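Local atomic coordinates of PHOX (Pseudomonas fluorescens, PDB entry 4A9V), a protein that hydrolyses phosphate monoesters as an alkaline phosphatase, using a cofactor of iron and calcium ions held by a beta-propeller. Residues G153-H158 against D363-L368; T188-E193 against G247-I252; V262-L267 against I318-T323. One frame throughout, in Å; residues are numbered along the deposited sequence.

Contact 1 of 3, residues G153-H158 against D363-L368; sequences GPAAGH and DQAEVL. With EDO (1,2-ethanediol), chain P; EDO (1,2-ethanediol), chain H.
The carboxylate of Asp363 works twice: OD2 takes the ring N-H of His158 from the loop 153-158, while OD1 caps the first turn of its own helix. The cross-segment bond, His158 NE2 to Asp363 OD2, is 2.9 Å long; the oxygen lies 4° out of the imidazole plane and offers its syn lone pair. Ring and carboxylate stand nearly perpendicular, 86° apart. Asp363 CG sits between its own N and carbonyl carbon (chi1 53°), which folds the carboxylate back over the helix start, where OD1 accepts from Glu366 N at 2.9 Å. The ring itself is steadied from its other nitrogen, ND1, which accepts a hydrogen bond from Leu160 N. The methyl of Ala365 comes obliquely to the ring, CB to His158 CD2 3.3 Å, and the same CB meets Ala155 CB at 4.1 Å. Glu366 OE2 approaches the ring edge at CE1 (3.7 Å), but the glutamate's OE1 is engaged by Ala362 N. At the other end of the loop the side chains of Pro154 and Leu368 cross at about a right angle, CB to CD1 3.6 Å. An ethanediol touches Pro154 and Leu368 there and accepts from Gln364 NE2. Two consecutive beta turns, type I from Gly153 and type II from Ala155, bend the loop along the helix. The arrangement is a helix N-cap whose aspartate is shared with a histidine through a His-carboxylate hydrogen bond.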
ATOM      1  N   GLY A 153       6.108 -19.596   8.243  1.00  8.89           N
ATOM      2  CA  GLY A 153       5.751 -20.128   6.931  1.00  9.34           C
ATOM      3  C   GLY A 153       6.906 -20.916   6.335  1.00  7.94           C
ATOM      4  O   GLY A 153       7.930 -21.136   6.987  1.00  9.74           O
ATOM      5  N   PRO A 154       6.756 -21.339   5.078  1.00  8.82           N
ATOM      6  CA  PRO A 154       7.669 -22.341   4.546  1.00  9.82           C
ATOM      7  C   PRO A 154       9.120 -21.882   4.450  1.00 10.17           C
ATOM      8  O   PRO A 154      10.018 -22.719   4.406  1.00 12.11           O
ATOM      9  CB  PRO A 154       7.098 -22.630   3.161  1.00 12.44           C
ATOM     10  CG  PRO A 154       5.637 -22.381   3.322  1.00 11.97           C
ATOM     11  CD  PRO A 154       5.551 -21.192   4.242  1.00  9.64           C
ATOM     12  N   ALA A 155       9.355 -20.580   4.327  1.00  9.36           N
ATOM     13  CA  ALA A 155      10.716 -20.082   4.171  1.00  9.74           C
ATOM     14  C   ALA A 155      11.396 -19.797   5.506  1.00  9.57           C
ATOM     15  O   ALA A 155      12.592 -19.554   5.531  1.00 10.76           O
ATOM     16  CB  ALA A 155      10.742 -18.845   3.281  1.00 11.00           C
ATOM     17  N   ALA A 156      10.657 -19.845   6.611  1.00 10.45           N
ATOM     18  CA  ALA A 156      11.277 -19.674   7.923  1.00 10.36           C
ATOM     19  C   ALA A 156      12.351 -20.734   8.137  1.00 10.43           C
ATOM     20  O   ALA A 156      12.131 -21.915   7.868  1.00 13.22           O
ATOM     21  CB  ALA A 156      10.233 -19.759   9.021  1.00 12.24           C
ATOM     22  N   GLY A 157      13.532 -20.304   8.562  1.00 11.46           N
ATOM     23  CA  GLY A 157      14.614 -21.231   8.868  1.00 12.73           C
ATOM     24  C   GLY A 157      15.410 -21.697   7.661  1.00 11.18           C
ATOM     25  O   GLY A 157      16.327 -22.499   7.801  1.00 13.73           O
ATOM     26  N   HIS A 158      15.085 -21.202   6.475  1.00 11.30           N
ATOM     27  CA  HIS A 158      15.817 -21.599   5.273  1.00 10.92           C
ATOM     28  C   HIS A 158      17.213 -21.034   5.296  1.00 11.02           C
ATOM     29  O   HIS A 158      17.445 -19.949   5.830  1.00 10.61           O
ATOM     30  CB  HIS A 158      15.090 -21.123   4.025  1.00 11.84           C
ATOM     31  CG  HIS A 158      15.568 -21.788   2.764  1.00 11.69           C
ATOM     32  ND1 HIS A 158      16.538 -21.265   1.991  1.00 12.35           N
ATOM     33  CD2 HIS A 158      15.199 -22.992   2.176  1.00 13.78           C
ATOM     34  CE1 HIS A 158      16.756 -22.082   0.942  1.00 12.34           C
ATOM     35  NE2 HIS A 158      15.942 -23.142   1.064  1.00 14.04           N
ATOM     36  N   ASP A 363      13.526 -25.850  -3.688  1.00 12.42           N
ATOM     37  CA  ASP A 363      12.481 -26.229  -2.751  1.00 12.86           C
ATOM     38  C   ASP A 363      11.435 -25.117  -2.707  1.00 10.86           C
ATOM     39  O   ASP A 363      11.582 -24.098  -3.378  1.00 11.41           O
ATOM     40  CB  ASP A 363      13.074 -26.478  -1.360  1.00 13.78           C
ATOM     41  CG  ASP A 363      13.912 -25.314  -0.865  1.00 14.83           C
ATOM     42  OD1 ASP A 363      13.552 -24.156  -1.135  1.00 14.79           O
ATOM     43  OD2 ASP A 363      14.945 -25.555  -0.208  1.00 19.45           O
ATOM     44  N   GLN A 364      10.358 -25.337  -1.960  1.00 11.57           N
ATOM     45  CA  GLN A 364       9.254 -24.393  -1.938  1.00 10.42           C
ATOM     46  C   GLN A 364       9.654 -23.082  -1.267  1.00 10.48           C
ATOM     47  O   GLN A 364       9.196 -22.020  -1.674  1.00 10.17           O
ATOM     48  CB  GLN A 364       8.042 -25.010  -1.239  1.00 12.20           C
ATOM     49  CG  GLN A 364       6.833 -24.087  -1.167  1.00 11.25           C
ATOM     50  CD  GLN A 364       6.280 -23.703  -2.527  1.00 11.17           C
ATOM     51  OE1 GLN A 364       6.671 -24.249  -3.557  1.00 13.89           O
ATOM     52  NE2 GLN A 364       5.313 -22.792  -2.525  1.00 11.64           N
ATOM     53  N   ALA A 365      10.568 -23.128  -0.304  1.00 10.93           N
ATOM     54  CA  ALA A 365      11.051 -21.890   0.304  1.00 10.46           C
ATOM     55  C   ALA A 365      11.627 -20.954  -0.750  1.00  9.91           C
ATOM     56  O   ALA A 365      11.355 -19.751  -0.742  1.00  9.50           O
ATOM     57  CB  ALA A 365      12.088 -22.192   1.368  1.00 10.84           C
ATOM     58  N   GLU A 366      12.435 -21.496  -1.653  1.00  9.93           N
ATOM     59  CA  GLU A 366      13.028 -20.679  -2.707  1.00 10.44           C
ATOM     60  C   GLU A 366      12.004 -20.123  -3.689  1.00  9.23           C
ATOM     61  O   GLU A 366      12.155 -19.013  -4.185  1.00  9.75           O
ATOM     62  CB  GLU A 366      14.102 -21.472  -3.447  1.00 11.42           C
ATOM     63  CG  GLU A 366      15.294 -21.791  -2.564  1.00 15.60           C
ATOM     64  CD  GLU A 366      16.501 -22.319  -3.318  1.00 20.14           C
ATOM     65  OE1 GLU A 366      16.454 -22.445  -4.562  1.00 17.69           O
ATOM     66  OE2 GLU A 366      17.548 -22.511  -2.664  1.00 24.53           O
ATOM     67  N   VAL A 367      10.959 -20.894  -3.967  1.00  9.33           N
ATOM     68  CA  VAL A 367       9.850 -20.407  -4.775  1.00  9.11           C
ATOM     69  C   VAL A 367       9.259 -19.138  -4.167  1.00  9.24           C
ATOM     70  O   VAL A 367       8.953 -18.183  -4.880  1.00 10.21           O
ATOM     71  CB  VAL A 367       8.768 -21.494  -4.947  1.00  9.55           C
ATOM     72  CG1 VAL A 367       7.570 -20.944  -5.704  1.00 10.26           C
ATOM     73  CG2 VAL A 367       9.346 -22.705  -5.667  1.00 11.01           C
ATOM     74  N   LEU A 368       9.100 -19.128  -2.850  1.00  8.23           N
ATOM     75  CA  LEU A 368       8.481 -17.995  -2.165  1.00  7.91           C
ATOM     76  C   LEU A 368       9.434 -16.801  -2.046  1.00  7.39           C
ATOM     77  O   LEU A 368       9.053 -15.661  -2.316  1.00  7.47           O
ATOM     78  CB  LEU A 368       7.997 -18.435  -0.782  1.00  7.78           C
ATOM     79  CG  LEU A 368       6.898 -19.500  -0.812  1.00  9.16           C
ATOM     80  CD1 LEU A 368       6.731 -20.110   0.568  1.00 10.89           C
ATOM     81  CD2 LEU A 368       5.596 -18.921  -1.330  1.00 10.00           C
TER
HETATM   82  C1  EDO P 910       6.361 -21.730  10.220  1.00 83.48           C
HETATM   83  O1  EDO P 910       7.601 -22.499   9.920  1.00135.86           O
HETATM   84  C2  EDO P 910       5.283 -22.097   9.198  1.00 28.81           C
HETATM   85  O2  EDO P 910       4.781 -23.420   9.434  1.00 28.51           O
HETATM   86  C1  EDO H 901       2.344 -23.179   1.962  1.00 13.33           C
HETATM   87  O1  EDO H 901       1.523 -24.307   2.329  1.00 12.33           O
HETATM   88  C2  EDO H 901       3.157 -23.523   0.718  1.00 13.49           C
HETATM   89  O2  EDO H 901       3.965 -22.413   0.299  1.00 13.54           O

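Contact 2 of 3, residues T188-E193 against G247-I252; sequences TYLTCE and GWVVEI
Gly247 N gives Glu193 OE1 a weak, bent bond, and Trp248 N reaches the same oxygen at 3.0 Å and 171°, from above the carboxylate plane. Trp248 O in turn receives Glu193 N at 3.2 Å. The extended glutamate, whose OE2 is held by Thr175 and the ammonium of Lys263, thus joins the backbone at Gly247 and Trp248 to strand 189-193. With an alanine here the amides of Gly247 and Trp248 would probably lose their shared acceptor and Lys263 its carboxylate. Val249 faces Cys192 in a non-hydrogen-bonded pair, its CG1 lying 3.9 Å from Leu190 CB. In the hydrogen-bonded pair of Val250 and Thr191 the side chains lie side by side, pointing the same way, Val250 CB to Thr191 CG2 3.6 Å. Thr191 OG1, opposite N (chi1 -172°), meets Asn88 and Asn178. Glu251 pairs with Leu190, whose CD2 rests on its CB and CG; its OE2 accepts from Thr188 OG1 at 2.7 Å on the anti side and from Trp186 NE1, while OE1 forms a salt bridge with Arg264 NE. Ile252 closes the pairing, its N and O bonded at 2.8 Å to Tyr189 O and N. The Cys192 side chain lies about 8 Å from the mu-oxo-diiron group and about 6 Å from that of Glu273, a calcium ligand. Strands 178-183, 189-193, 249-252 and 262-264 form an up-and-down antiparallel meander consistent with a propeller blade.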
ATOM      1  N   THR A 188      -6.761  -9.221  12.915  1.00  7.30           N
ATOM      2  CA  THR A 188      -5.377  -8.827  12.749  1.00  7.10           C
ATOM      3  C   THR A 188      -5.170  -7.921  11.537  1.00  6.50           C
ATOM      4  O   THR A 188      -6.049  -7.757  10.684  1.00  6.74           O
ATOM      5  CB  THR A 188      -4.433 -10.036  12.665  1.00  7.75           C
ATOM      6  OG1 THR A 188      -4.708 -10.768  11.470  1.00  7.86           O
ATOM      7  CG2 THR A 188      -4.569 -10.937  13.898  1.00  9.14           C
ATOM      8  N   TYR A 189      -4.006  -7.283  11.536  1.00  6.36           N
ATOM      9  CA  TYR A 189      -3.628  -6.302  10.536  1.00  6.38           C
ATOM     10  C   TYR A 189      -2.488  -6.872   9.697  1.00  6.20           C
ATOM     11  O   TYR A 189      -1.544  -7.452  10.244  1.00  7.39           O
ATOM     12  CB  TYR A 189      -3.145  -5.035  11.248  1.00  6.40           C
ATOM     13  CG  TYR A 189      -2.750  -3.905  10.327  1.00  6.04           C
ATOM     14  CD1 TYR A 189      -3.704  -3.263   9.565  1.00  5.85           C
ATOM     15  CD2 TYR A 189      -1.444  -3.424  10.284  1.00  6.54           C
ATOM     16  CE1 TYR A 189      -3.372  -2.202   8.745  1.00  6.39           C
ATOM     17  CE2 TYR A 189      -1.100  -2.357   9.466  1.00  6.32           C
ATOM     18  CZ  TYR A 189      -2.078  -1.736   8.719  1.00  6.40           C
ATOM     19  OH  TYR A 189      -1.797  -0.660   7.909  1.00  7.26           O
ATOM     20  N   LEU A 190      -2.567  -6.694   8.382  1.00  6.17           N
ATOM     21  CA  LEU A 190      -1.460  -7.029   7.496  1.00  6.17           C
ATOM     22  C   LEU A 190      -0.813  -5.753   6.988  1.00  6.19           C
ATOM     23  O   LEU A 190      -1.502  -4.834   6.526  1.00  6.91           O
ATOM     24  CB  LEU A 190      -1.957  -7.862   6.307  1.00  6.69           C
ATOM     25  CG  LEU A 190      -2.725  -9.144   6.652  1.00  7.17           C
ATOM     26  CD1 LEU A 190      -3.123  -9.892   5.388  1.00  7.53           C
ATOM     27  CD2 LEU A 190      -1.948 -10.050   7.597  1.00  8.27           C
ATOM     28  N   THR A 191       0.505  -5.690   7.125  1.00  6.46           N
ATOM     29  CA  THR A 191       1.279  -4.600   6.577  1.00  6.38           C
ATOM     30  C   THR A 191       2.240  -5.140   5.520  1.00  6.25           C
ATOM     31  O   THR A 191       2.756  -6.249   5.634  1.00  7.88           O
ATOM     32  CB  THR A 191       2.019  -3.801   7.674  1.00  7.01           C
ATOM     33  OG1 THR A 191       2.597  -2.638   7.081  1.00  7.31           O
ATOM     34  CG2 THR A 191       3.114  -4.610   8.343  1.00  7.14           C
ATOM     35  N   CYS A 192       2.443  -4.362   4.465  1.00  5.49           N
ATOM     36  CA  CYS A 192       3.079  -4.837   3.249  1.00  5.98           C
ATOM     37  C   CYS A 192       4.387  -4.097   3.007  1.00  6.15           C
ATOM     38  O   CYS A 192       4.398  -2.872   2.895  1.00  7.08           O
ATOM     39  CB  CYS A 192       2.141  -4.594   2.076  1.00  6.50           C
ATOM     40  SG  CYS A 192       0.703  -5.673   2.109  1.00  8.53           S
ATOM     41  N   GLU A 193       5.487  -4.838   2.912  1.00  6.15           N
ATOM     42  CA  GLU A 193       6.801  -4.268   2.626  1.00  6.73           C
ATOM     43  C   GLU A 193       6.969  -4.139   1.118  1.00  7.02           C
ATOM     44  O   GLU A 193       6.937  -5.138   0.401  1.00  7.05           O
ATOM     45  CB  GLU A 193       7.893  -5.170   3.213  1.00  6.69           C
ATOM     46  CG  GLU A 193       7.820  -5.243   4.727  1.00  7.02           C
ATOM     47  CD  GLU A 193       8.650  -6.347   5.368  1.00  6.84           C
ATOM     48  OE1 GLU A 193       9.215  -7.220   4.670  1.00  7.55           O
ATOM     49  OE2 GLU A 193       8.736  -6.331   6.619  1.00  7.50           O
ATOM     50  N   GLY A 247      10.486  -7.686   2.235  1.00  6.45           N
ATOM     51  CA  GLY A 247       9.637  -7.912   1.068  1.00  6.80           C
ATOM     52  C   GLY A 247       8.493  -8.884   1.327  1.00  6.32           C
ATOM     53  O   GLY A 247       8.026  -9.556   0.404  1.00  6.61           O
ATOM     54  N   TRP A 248       8.001  -8.903   2.564  1.00  6.54           N
ATOM     55  CA  TRP A 248       6.953  -9.834   2.985  1.00  6.42           C
ATOM     56  C   TRP A 248       5.740  -9.095   3.483  1.00  6.01           C
ATOM     57  O   TRP A 248       5.787  -7.891   3.770  1.00  7.16           O
ATOM     58  CB  TRP A 248       7.491 -10.736   4.096  1.00  6.63           C
ATOM     59  CG  TRP A 248       8.752 -11.475   3.721  1.00  7.05           C
ATOM     60  CD1 TRP A 248      10.055 -11.153   4.074  1.00  7.28           C
ATOM     61  CD2 TRP A 248       8.860 -12.691   2.914  1.00  7.22           C
ATOM     62  NE1 TRP A 248      10.943 -12.063   3.549  1.00  7.14           N
ATOM     63  CE2 TRP A 248      10.274 -13.026   2.863  1.00  6.97           C
ATOM     64  CE3 TRP A 248       7.948 -13.519   2.273  1.00  7.30           C
ATOM     65  CZ2 TRP A 248      10.726 -14.174   2.242  1.00  7.86           C
ATOM     66  CZ3 TRP A 248       8.421 -14.650   1.609  1.00  7.39           C
ATOM     67  CH2 TRP A 248       9.779 -14.979   1.611  1.00  7.34           C
ATOM     68  N   VAL A 249       4.633  -9.820   3.570  1.00  6.09           N
ATOM     69  CA  VAL A 249       3.460  -9.396   4.312  1.00  6.22           C
ATOM     70  C   VAL A 249       3.658  -9.782   5.773  1.00  7.00           C
ATOM     71  O   VAL A 249       4.040 -10.908   6.085  1.00  7.80           O
ATOM     72  CB  VAL A 249       2.198 -10.067   3.750  1.00  6.38           C
ATOM     73  CG1 VAL A 249       0.972  -9.626   4.532  1.00  8.86           C
ATOM     74  CG2 VAL A 249       2.034  -9.721   2.279  1.00  7.91           C
ATOM     75  N   VAL A 250       3.414  -8.822   6.655  1.00  6.26           N
ATOM     76  CA  VAL A 250       3.656  -8.981   8.080  1.00  6.46           C
ATOM     77  C   VAL A 250       2.333  -8.844   8.832  1.00  6.28           C
ATOM     78  O   VAL A 250       1.576  -7.904   8.606  1.00  6.81           O
ATOM     79  CB  VAL A 250       4.650  -7.908   8.573  1.00  7.22           C
ATOM     80  CG1 VAL A 250       4.940  -8.089  10.052  1.00  8.98           C
ATOM     81  CG2 VAL A 250       5.932  -7.958   7.763  1.00  8.89           C
ATOM     82  N   GLU A 251       2.034  -9.809   9.697  1.00  5.92           N
ATOM     83  CA  GLU A 251       0.782  -9.848  10.438  1.00  6.49           C
ATOM     84  C   GLU A 251       1.000  -9.345  11.869  1.00  6.57           C
ATOM     85  O   GLU A 251       1.923  -9.780  12.574  1.00  7.45           O
ATOM     86  CB  GLU A 251       0.226 -11.274  10.448  1.00  6.81           C
ATOM     87  CG  GLU A 251      -1.161 -11.375  11.062  1.00  6.97           C
ATOM     88  CD  GLU A 251      -1.821 -12.734  10.900  1.00  7.65           C
ATOM     89  OE1 GLU A 251      -1.141 -13.693  10.472  1.00  8.27           O
ATOM     90  OE2 GLU A 251      -2.998 -12.862  11.299  1.00  8.75           O
ATOM     91  N   ILE A 252       0.158  -8.391  12.257  1.00  6.56           N
ATOM     92  CA  ILE A 252       0.214  -7.704  13.543  1.00  6.92           C
ATOM     93  C   ILE A 252      -1.128  -7.850  14.256  1.00  7.41           C
ATOM     94  O   ILE A 252      -2.180  -7.666  13.651  1.00  7.53           O
ATOM     95  CB  ILE A 252       0.507  -6.198  13.321  1.00  7.22           C
ATOM     96  CG1 ILE A 252       1.913  -6.000  12.740  1.00  7.46           C
ATOM     97  CG2 ILE A 252       0.325  -5.391  14.602  1.00  9.01           C
ATOM     98  CD1 ILE A 252       2.135  -4.654  12.076  1.00  8.60           C
TER

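Contact 3 of 3, residues V262-L267 against I318-T323; sequences VKRTAL and ILDHGT. With EDO (1,2-ethanediol), chain H; EDO (1,2-ethanediol), chain M.
Asp320 OD1 is gripped by the guanidinium of Arg264 and by a water. Arg264 NH1 reaches it at 2.9 Å in a salt bridge, and the water donates to it at 2.8 Å. The contact lies in the beta-propeller fold, where the end of strand 262-264 and the turn after it meet the 3-10 segment 318-320, just ahead of strand 322-329. The oxygen lies near the guanidinium plane, but the arginine comes from above the carboxylate, 47° out of that plane; the two flat groups are inclined by 58°. A bend at chi2 (-65°) carries the arginine chain across Leu319, where Arg264 CD rests 4.0 Å from Leu319 CB. On one guanidinium face, Val262 CG1 lies over the centre, and at the edge NH2 makes a weak bond to an ethanediol. Two carboxylates probably balance the cation, Asp320 at NH1 and Glu251, whose OE1 forms a salt bridge with Arg264 NE; together they fix the rotation of the guanidinium. Asp320 OD2 is held by the hydroxyl of Ser152, and the carboxylate is thus fixed through both oxygens.

The water extends the polar link to the backbone: it accepts from Ala266 N and donates to Leu319 O, joining the turn to the 3-10 segment. Alongside this network, the apolar side chains pack on Phe301 of strand 296-303, which Ala266, Leu267 and Leu319 all touch. Leu267 CD1 meets Leu319 CB at 4.1 Å, the two chains crossing aslant. A second ethanediol sits at Gly322, its O1 accepting from the amide N and donating to the carbonyl O of the same residue. Closest of the methyl contacts, Ala266 CB lies 3.4 Å from Leu319 O.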
ATOM      1  N   VAL A 262       4.656 -11.098  12.763  1.00  7.29           N
ATOM      2  CA  VAL A 262       5.116 -12.288  12.056  1.00  8.27           C
ATOM      3  C   VAL A 262       5.138 -12.040  10.551  1.00  7.07           C
ATOM      4  O   VAL A 262       4.112 -11.720   9.948  1.00  7.47           O
ATOM      5  CB  VAL A 262       4.196 -13.490  12.329  1.00  9.24           C
ATOM      6  CG1 VAL A 262       4.755 -14.734  11.656  1.00 10.61           C
ATOM      7  CG2 VAL A 262       4.021 -13.718  13.823  1.00 11.74           C
ATOM      8  N   LYS A 263       6.299 -12.259   9.937  1.00  6.56           N
ATOM      9  CA  LYS A 263       6.418 -12.230   8.480  1.00  6.77           C
ATOM     10  C   LYS A 263       5.900 -13.537   7.896  1.00  6.71           C
ATOM     11  O   LYS A 263       6.381 -14.619   8.237  1.00  8.08           O
ATOM     12  CB  LYS A 263       7.862 -11.975   8.060  1.00  7.21           C
ATOM     13  CG  LYS A 263       8.447 -10.728   8.710  1.00  7.57           C
ATOM     14  CD  LYS A 263       9.402  -9.962   7.808  1.00  7.94           C
ATOM     15  CE  LYS A 263       9.900  -8.708   8.505  1.00  7.30           C
ATOM     16  NZ  LYS A 263      10.738  -7.845   7.626  1.00  8.12           N
ATOM     17  N   ARG A 264       4.884 -13.433   7.046  1.00  6.23           N
ATOM     18  CA  ARG A 264       4.141 -14.593   6.569  1.00  6.60           C
ATOM     19  C   ARG A 264       4.682 -15.018   5.198  1.00  6.54           C
ATOM     20  O   ARG A 264       4.211 -14.566   4.154  1.00  6.73           O
ATOM     21  CB  ARG A 264       2.647 -14.268   6.498  1.00  7.06           C
ATOM     22  CG  ARG A 264       2.027 -13.986   7.857  1.00  7.07           C
ATOM     23  CD  ARG A 264       2.047 -15.211   8.759  1.00  8.07           C
ATOM     24  NE  ARG A 264       1.357 -14.970  10.022  1.00  7.89           N
ATOM     25  CZ  ARG A 264       1.337 -15.822  11.042  1.00  8.78           C
ATOM     26  NH1 ARG A 264       1.913 -17.011  10.931  1.00 10.02           N
ATOM     27  NH2 ARG A 264       0.734 -15.485  12.166  1.00  9.87           N
ATOM     28  N   THR A 265       5.691 -15.883   5.199  1.00  6.26           N
ATOM     29  CA  THR A 265       6.401 -16.199   3.968  1.00  6.68           C
ATOM     30  C   THR A 265       5.570 -16.982   2.943  1.00  6.97           C
ATOM     31  O   THR A 265       5.905 -16.970   1.759  1.00  7.22           O
ATOM     32  CB  THR A 265       7.758 -16.894   4.209  1.00  7.97           C
ATOM     33  OG1 THR A 265       7.563 -18.184   4.806  1.00  8.02           O
ATOM     34  CG2 THR A 265       8.664 -16.033   5.084  1.00  7.96           C
ATOM     35  N   ALA A 266       4.482 -17.627   3.363  1.00  6.81           N
ATOM     36  CA  ALA A 266       3.625 -18.321   2.405  1.00  7.10           C
ATOM     37  C   ALA A 266       3.002 -17.373   1.384  1.00  7.16           C
ATOM     38  O   ALA A 266       2.555 -17.814   0.329  1.00  7.72           O
ATOM     39  CB  ALA A 266       2.539 -19.117   3.113  1.00  7.59           C
ATOM     40  N   LEU A 267       2.942 -16.082   1.700  1.00  6.56           N
ATOM     41  CA  LEU A 267       2.337 -15.098   0.805  1.00  6.66           C
ATOM     42  C   LEU A 267       3.344 -14.515  -0.192  1.00  6.81           C
ATOM     43  O   LEU A 267       2.965 -13.739  -1.067  1.00  7.76           O
ATOM     44  CB  LEU A 267       1.654 -13.980   1.606  1.00  7.00           C
ATOM     45  CG  LEU A 267       0.241 -14.279   2.116  1.00  6.91           C
ATOM     46  CD1 LEU A 267       0.188 -15.492   3.039  1.00  7.77           C
ATOM     47  CD2 LEU A 267      -0.330 -13.052   2.816  1.00  8.14           C
ATOM     48  N   ILE A 318      -3.076 -19.515  10.091  1.00  7.68           N
ATOM     49  CA  ILE A 318      -3.834 -19.699   8.861  1.00  7.52           C
ATOM     50  C   ILE A 318      -3.038 -19.226   7.633  1.00  6.75           C
ATOM     51  O   ILE A 318      -3.101 -19.844   6.572  1.00  8.24           O
ATOM     52  CB  ILE A 318      -5.228 -19.035   8.933  1.00  7.54           C
ATOM     53  CG1 ILE A 318      -6.110 -19.506   7.778  1.00  8.19           C
ATOM     54  CG2 ILE A 318      -5.140 -17.516   8.985  1.00  7.61           C
ATOM     55  CD1 ILE A 318      -7.539 -19.017   7.865  1.00  9.23           C
ATOM     56  N   LEU A 319      -2.256 -18.160   7.783  1.00  6.89           N
ATOM     57  CA  LEU A 319      -1.500 -17.623   6.656  1.00  7.16           C
ATOM     58  C   LEU A 319      -0.145 -18.296   6.456  1.00  7.27           C
ATOM     59  O   LEU A 319       0.624 -17.871   5.596  1.00  8.39           O
ATOM     60  CB  LEU A 319      -1.321 -16.113   6.800  1.00  7.58           C
ATOM     61  CG  LEU A 319      -2.615 -15.291   6.827  1.00  7.74           C
ATOM     62  CD1 LEU A 319      -2.290 -13.806   6.923  1.00  8.92           C
ATOM     63  CD2 LEU A 319      -3.494 -15.587   5.619  1.00  8.29           C
ATOM     64  N   ASP A 320       0.106 -19.396   7.173  1.00  7.59           N
ATOM     65  CA  ASP A 320       1.327 -20.176   6.983  1.00  7.73           C
ATOM     66  C   ASP A 320       1.165 -21.355   6.026  1.00  7.73           C
ATOM     67  O   ASP A 320       2.160 -21.994   5.676  1.00  8.85           O
ATOM     68  CB  ASP A 320       1.866 -20.696   8.317  1.00  8.66           C
ATOM     69  CG  ASP A 320       2.537 -19.617   9.148  1.00  9.47           C
ATOM     70  OD1 ASP A 320       2.880 -18.535   8.620  1.00 10.19           O
ATOM     71  OD2 ASP A 320       2.796 -19.904  10.334  1.00 11.47           O
ATOM     72  N   HIS A 321      -0.069 -21.668   5.642  1.00  8.00           N
ATOM     73  CA  HIS A 321      -0.340 -22.867   4.853  1.00  8.57           C
ATOM     74  C   HIS A 321      -1.344 -22.521   3.804  1.00  7.72           C
ATOM     75  O   HIS A 321      -2.366 -21.903   4.097  1.00  8.16           O
ATOM     76  CB  HIS A 321      -0.890 -23.984   5.741  1.00  9.32           C
ATOM     77  CG  HIS A 321      -0.036 -24.284   6.941  1.00 10.80           C
ATOM     78  ND1 HIS A 321       1.116 -24.974   6.852  1.00 12.13           N
ATOM     79  CD2 HIS A 321      -0.143 -23.860   8.260  1.00 11.77           C
ATOM     80  CE1 HIS A 321       1.696 -25.028   8.064  1.00 13.75           C
ATOM     81  NE2 HIS A 321       0.934 -24.331   8.922  1.00 14.48           N
ATOM     82  N   GLY A 322      -1.075 -22.943   2.575  1.00  8.99           N
ATOM     83  CA  GLY A 322      -1.959 -22.669   1.455  1.00  9.21           C
ATOM     84  C   GLY A 322      -1.186 -22.618   0.161  1.00  9.46           C
ATOM     85  O   GLY A 322      -0.199 -23.330  -0.003  1.00 11.73           O
ATOM     86  N   THR A 323      -1.766 -21.937  -0.815  1.00  8.75           N
ATOM     87  CA  THR A 323      -1.233 -21.914  -2.164  1.00  8.42           C
ATOM     88  C   THR A 323      -1.167 -20.478  -2.665  1.00  7.64           C
ATOM     89  O   THR A 323      -2.148 -19.741  -2.576  1.00  8.30           O
ATOM     90  CB  THR A 323      -2.107 -22.734  -3.126  1.00  9.92           C
ATOM     91  OG1 THR A 323      -2.375 -24.021  -2.555  1.00 11.95           O
ATOM     92  CG2 THR A 323      -1.412 -22.907  -4.460  1.00 10.43           C
TER
HETATM   93  C1  EDO H 901       2.344 -23.179   1.962  1.00 13.33           C
HETATM   94  O1  EDO H 901       1.523 -24.307   2.329  1.00 12.33           O
HETATM   95  C2  EDO H 901       3.157 -23.523   0.718  1.00 13.49           C
HETATM   96  O2  EDO H 901       3.965 -22.413   0.299  1.00 13.54           O
HETATM   97  C1  EDO M 907      -0.186 -11.579  14.660  1.00 41.06           C
HETATM   98  O1  EDO M 907      -1.373 -12.016  15.333  1.00 65.33           O
HETATM   99  C2  EDO M 907       0.323 -12.703  13.764  1.00 30.17           C
HETATM  100  O2  EDO M 907      -0.416 -13.898  14.049  1.00112.73           O
HETATM  101  O   HOH W   1       3.322 -17.586   6.066  1.00  8.42           O

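In the fold
Contact 2 is the most central of the three, its centre about 10 Å from that of the chain, and the one near the metal cofactor; contact 3 lies farther out, and contact 1, about 24 Å from the centre, is only partly buried. Contacts 2 and 3 share a sheet: strands 249-252 and 262-264 are neighbours in it, joined by Val249 O and Arg264 N. Contact 3 passes on to contact 1 through Thr265 OG1 and Ala155 N. Chemistry changes outward, from paired strand backbones, through a salt bridge and a bridging water in a buried contact, to a loop meeting a capped helix.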